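Local coordinates for flagellar hook-associated protein 2 (Bdellovibrio bacteriovorus, PDB 6KTY), which probably caps the tip of the growing flagellar filament, where it would promote polymerisation of flagellin and keep exported subunits from leaking away, at residues Gly86-Lys89 / Gln90-Ala94; Lys154-Asp158 / Gly159-Glu163. All coordinates share one frame; numbering follows the deposited sequence.

Interaction 1: residues Gly86-Lys89 / Gln90-Ala94; sequences GVMK and QINAA
V87 sets CG1 anti to its backbone N (chi1 171°), and I91 sets CG1 anti to its carbonyl carbon (chi1 -66°). These torsions bring V87 CG1 to 3.7 Å from I91 CD1, one turn apart on the alpha-helix 84-94. The two aliphatic chains meet at an oblique angle. Both are buried. Together with M88 they form the apolar side of the helix, against L115 of strand 113-119. I91 also reaches L98 and A100 of strand 98-104, and V87 touches I77 of strand 71-77. The helix thus packs on the beta-strands of its own lobe.

Four i to i+4 backbone bonds run along these residues. I91 N gives V87 O a nearly straight bond of 2.9 Å, and N92 N reaches M88 O at 3.0 Å. Q90 N binds G86 O, and A93 N binds K89 O.

Q90 brings CG to 3.2 Å from G86 O. Its extended chain (chi2 -179°) keeps NE2 alongside the same carbonyl, while OE1 accepts from the backbone N of N78. N92 OD1 accepts from the backbone N of A100, which ties the helix to strand 98-104. K89 stays on the helix, where its NZ makes a salt bridge with D85. The M88 and N92 side chains pass each other at a slant, with M88 SD 3.9 Å from N92 ND2.

Interaction 2: residues Lys154-Asp158 / Gly159-Glu163; sequences KVKVD and GFEIE
V155 and I162 face each other across an antiparallel beta hairpin with a two-residue loop, D158-G159. Both loop residues have positive phi, as the type I' turn from V157 to F160 requires. V155 CG2, V157 CG1 and I162 CG1 (chi1 64°) each sit between their own backbone N and carbonyl carbon. V155 CG2 meets I162 CG1 at 3.7 Å, and V157 CG1 lies 4.2 Å from I162 CD1. L172 packs on V155 and I162. The second subunit, another copy of the protein, adds L116 against V157 and M47 against F160.

V155 and I162 form a hydrogen-bonded pair, with I162 N to V155 O at 2.8 Å. V157 and F160 form the next. F160 N sits well above the carbonyl plane of V157 O. The F160 ring turns its edge to V157 O, with CD2 3.5 Å away.

On the other face E161 holds CG opposite its backbone N (chi1 179°). This carries the carboxylate between two lysines, with OE1 3.7 Å from K154 CD and OE2 4.1 Å from K156 CE. K154 and E163 lie side by side. E163 OE1 is hydrogen-bonded to N152 ND2. A water donates to G159 O and accepts weakly from K156 NZ.

K154 NZ stays 4.6 Å from E161 OE1. The lysines and glutamates therefore probably attract one another without direct ion pairs. Four backbone bonds join the strands, and V155, V157 and I162 add apolar contact.

In the fold
This chain is a middle fragment of FliD with two beta-rich lobes; the probable capping role belongs to the whole protein. Interactions 1 and 2 lie on opposite sides of the chain's centre. Their centres are 38 Å apart, and their nearest atoms about 26 Å. Interaction 1 belongs to the lobe with the four-stranded sheet. Interaction 2 is the hairpin at one edge of the five-stranded sheet in the other lobe. The hairpin also packs on the second subunit: D158 is salt-bridged to its K43, and E163 N is bonded to its D105. L116 and M47 of that subunit lie on its four-stranded sheet. No other chain of the assembly touches residues 86-94.

Interaction 1: residues Gly86-Lys89 / Gln90-Ala94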
loop_
_atom_site.group_PDB
_atom_site.type_symbol
_atom_site.label_atom_id
_atom_site.label_comp_id
_atom_site.label_asym_id
_atom_site.label_seq_id
_atom_site.Cartn_x
_atom_site.Cartn_y
_atom_site.Cartn_z
ATOM N N GLY A 86 -28.242 22.263 -15.473
ATOM C CA GLY A 86 -28.195 23.108 -16.696
ATOM C C GLY A 86 -26.823 23.725 -16.942
ATOM O O GLY A 86 -26.345 23.784 -18.061
ATOM N N VAL A 87 -26.190 24.176 -15.870
ATOM C CA VAL A 87 -24.903 24.793 -15.944
ATOM C C VAL A 87 -23.837 23.785 -16.359
ATOM O O VAL A 87 -22.975 24.047 -17.205
ATOM C CB VAL A 87 -24.517 25.391 -14.604
ATOM C CG1 VAL A 87 -23.052 25.831 -14.654
ATOM C CG2 VAL A 87 -25.474 26.596 -14.258
ATOM N N MET A 88 -23.884 22.614 -15.736
ATOM C CA MET A 88 -23.031 21.528 -16.165
ATOM C C MET A 88 -23.210 21.300 -17.665
ATOM O O MET A 88 -22.214 21.226 -18.391
ATOM C CB MET A 88 -23.374 20.268 -15.381
ATOM C CG MET A 88 -22.425 19.163 -15.660
ATOM S SD MET A 88 -23.331 17.752 -16.219
ATOM C CE MET A 88 -23.995 17.251 -14.698
ATOM N N LYS A 89 -24.452 21.170 -18.150
ATOM C CA LYS A 89 -24.643 20.859 -19.576
ATOM C C LYS A 89 -24.112 21.998 -20.487
ATOM O O LYS A 89 -23.564 21.718 -21.520
ATOM C CB LYS A 89 -26.115 20.500 -19.916
ATOM C CG LYS A 89 -26.518 19.116 -19.324
ATOM C CD LYS A 89 -27.992 18.832 -19.482
ATOM C CE LYS A 89 -28.402 17.404 -19.049
ATOM N NZ LYS A 89 -27.892 16.958 -17.686
ATOM N N GLN A 90 -24.277 23.261 -20.075
ATOM C CA GLN A 90 -23.827 24.439 -20.863
ATOM C C GLN A 90 -22.291 24.560 -20.868
ATOM O O GLN A 90 -21.690 24.911 -21.875
ATOM C CB GLN A 90 -24.442 25.744 -20.306
ATOM C CG GLN A 90 -25.972 25.852 -20.469
ATOM C CD GLN A 90 -26.594 27.180 -19.943
ATOM O OE1 GLN A 90 -26.411 28.255 -20.542
ATOM N NE2 GLN A 90 -27.403 27.084 -18.870
ATOM N N ILE A 91 -21.652 24.266 -19.735
ATOM C CA ILE A 91 -20.180 24.212 -19.685
ATOM C C ILE A 91 -19.722 23.114 -20.623
ATOM O O ILE A 91 -18.873 23.367 -21.459
ATOM C CB ILE A 91 -19.592 24.021 -18.271
ATOM C CG1 ILE A 91 -19.872 25.249 -17.389
ATOM C CG2 ILE A 91 -18.100 23.785 -18.316
ATOM C CD1 ILE A 91 -19.632 25.034 -15.843
ATOM N N ASN A 92 -20.308 21.921 -20.560
ATOM C CA ASN A 92 -19.846 20.876 -21.467
ATOM C C ASN A 92 -20.096 21.271 -22.945
ATOM O O ASN A 92 -19.224 21.084 -23.789
ATOM C CB ASN A 92 -20.478 19.524 -21.146
ATOM C CG ASN A 92 -19.953 18.931 -19.844
ATOM O OD1 ASN A 92 -18.796 19.174 -19.461
ATOM N ND2 ASN A 92 -20.808 18.165 -19.137
ATOM N N ALA A 93 -21.259 21.859 -23.247
ATOM C CA ALA A 93 -21.598 22.176 -24.644
ATOM C C ALA A 93 -20.746 23.324 -25.179
ATOM O O ALA A 93 -20.591 23.451 -26.370
ATOM C CB ALA A 93 -23.076 22.513 -24.792
ATOM N N ALA A 94 -20.202 24.162 -24.299
ATOM C CA ALA A 94 -19.341 25.263 -24.724
ATOM C C ALA A 94 -18.046 24.783 -25.384
ATOM O O ALA A 94 -17.424 25.529 -26.133
ATOM C CB ALA A 94 -19.011 26.142 -23.533
#

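Interaction 2: residues Lys154-Asp158 / Gly159-Glu163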
loop_
_atom_site.group_PDB
_atom_site.type_symbol
_atom_site.label_atom_id
_atom_site.label_comp_id
_atom_site.label_asym_id
_atom_site.label_seq_id
_atom_site.Cartn_x
_atom_site.Cartn_y
_atom_site.Cartn_z
ATOM N N LYS A 154 4.944 13.098 -10.489
ATOM C CA LYS A 154 6.255 12.986 -9.885
ATOM C C LYS A 154 6.565 11.513 -9.872
ATOM O O LYS A 154 5.779 10.713 -9.343
ATOM C CB LYS A 154 6.280 13.548 -8.467
ATOM C CG LYS A 154 6.072 15.062 -8.380
ATOM C CD LYS A 154 5.977 15.519 -6.945
ATOM C CE LYS A 154 5.887 17.036 -6.830
ATOM N NZ LYS A 154 5.658 17.401 -5.374
ATOM N N VAL A 155 7.673 11.148 -10.503
ATOM C CA VAL A 155 8.128 9.791 -10.519
ATOM C C VAL A 155 9.603 9.708 -10.220
ATOM O O VAL A 155 10.362 10.609 -10.553
ATOM C CB VAL A 155 7.846 9.135 -11.866
ATOM C CG1 VAL A 155 6.348 9.337 -12.200
ATOM C CG2 VAL A 155 8.726 9.719 -12.942
ATOM N N LYS A 156 10.021 8.611 -9.634
ATOM C CA LYS A 156 11.428 8.390 -9.434
ATOM C C LYS A 156 11.938 7.313 -10.375
ATOM O O LYS A 156 11.364 6.223 -10.463
ATOM C CB LYS A 156 11.726 8.009 -7.994
ATOM C CG LYS A 156 11.381 9.106 -6.964
ATOM C CD LYS A 156 11.811 8.668 -5.549
ATOM C CE LYS A 156 11.654 9.846 -4.550
ATOM N NZ LYS A 156 11.901 9.483 -3.133
ATOM N N VAL A 157 13.041 7.623 -11.043
ATOM C CA VAL A 157 13.700 6.670 -11.910
ATOM C C VAL A 157 15.088 6.441 -11.309
ATOM O O VAL A 157 15.841 7.389 -11.064
ATOM C CB VAL A 157 13.718 7.139 -13.375
ATOM C CG1 VAL A 157 14.401 8.494 -13.523
ATOM C CG2 VAL A 157 14.346 6.071 -14.268
ATOM N N ASP A 158 15.377 5.175 -11.012
ATOM C CA ASP A 158 16.564 4.783 -10.236
ATOM C C ASP A 158 16.803 5.713 -9.023
ATOM O O ASP A 158 17.935 6.092 -8.728
ATOM C CB ASP A 158 17.788 4.753 -11.148
ATOM C CG ASP A 158 17.738 3.609 -12.185
ATOM O OD1 ASP A 158 16.994 2.606 -11.995
ATOM O OD2 ASP A 158 18.469 3.717 -13.186
ATOM N N GLY A 159 15.715 6.083 -8.355
ATOM C CA GLY A 159 15.767 6.913 -7.156
ATOM C C GLY A 159 15.757 8.407 -7.348
ATOM O O GLY A 159 15.754 9.123 -6.353
ATOM N N PHE A 160 15.774 8.900 -8.602
ATOM C CA PHE A 160 15.748 10.333 -8.864
ATOM C C PHE A 160 14.347 10.783 -9.213
ATOM O O PHE A 160 13.749 10.266 -10.169
ATOM C CB PHE A 160 16.654 10.710 -10.024
ATOM C CG PHE A 160 18.081 10.388 -9.801
ATOM C CD1 PHE A 160 18.877 11.200 -8.998
ATOM C CD2 PHE A 160 18.641 9.289 -10.390
ATOM C CE1 PHE A 160 20.195 10.910 -8.785
ATOM C CE2 PHE A 160 19.998 9.008 -10.194
ATOM C CZ PHE A 160 20.767 9.833 -9.393
ATOM N N GLU A 161 13.842 11.782 -8.480
ATOM C CA GLU A 161 12.488 12.275 -8.710
ATOM C C GLU A 161 12.509 13.270 -9.875
ATOM O O GLU A 161 13.256 14.216 -9.851
ATOM C CB GLU A 161 11.893 12.939 -7.444
ATOM C CG GLU A 161 10.500 13.470 -7.688
ATOM C CD GLU A 161 9.827 14.002 -6.446
ATOM O OE1 GLU A 161 9.579 15.219 -6.409
ATOM O OE2 GLU A 161 9.568 13.204 -5.522
ATOM N N ILE A 162 11.735 12.985 -10.917
ATOM C CA ILE A 162 11.560 13.891 -12.028
ATOM C C ILE A 162 10.071 14.145 -12.223
ATOM O O ILE A 162 9.218 13.416 -11.674
ATOM C CB ILE A 162 12.199 13.350 -13.317
ATOM C CG1 ILE A 162 11.511 12.062 -13.781
ATOM C CG2 ILE A 162 13.702 13.131 -13.108
ATOM C CD1 ILE A 162 12.012 11.567 -15.085
ATOM N N GLU A 163 9.765 15.194 -12.971
ATOM C CA GLU A 163 8.399 15.572 -13.233
ATOM C C GLU A 163 8.018 15.327 -14.684
ATOM O O GLU A 163 8.785 15.647 -15.627
ATOM C CB GLU A 163 8.177 17.053 -12.845
ATOM C CG GLU A 163 8.175 17.210 -11.353
ATOM C CD GLU A 163 7.853 18.608 -10.841
ATOM O OE1 GLU A 163 7.330 19.461 -11.579
ATOM O OE2 GLU A 163 8.108 18.826 -9.644
HETATM O O HOH W 1 14.910 8.409 -3.807
#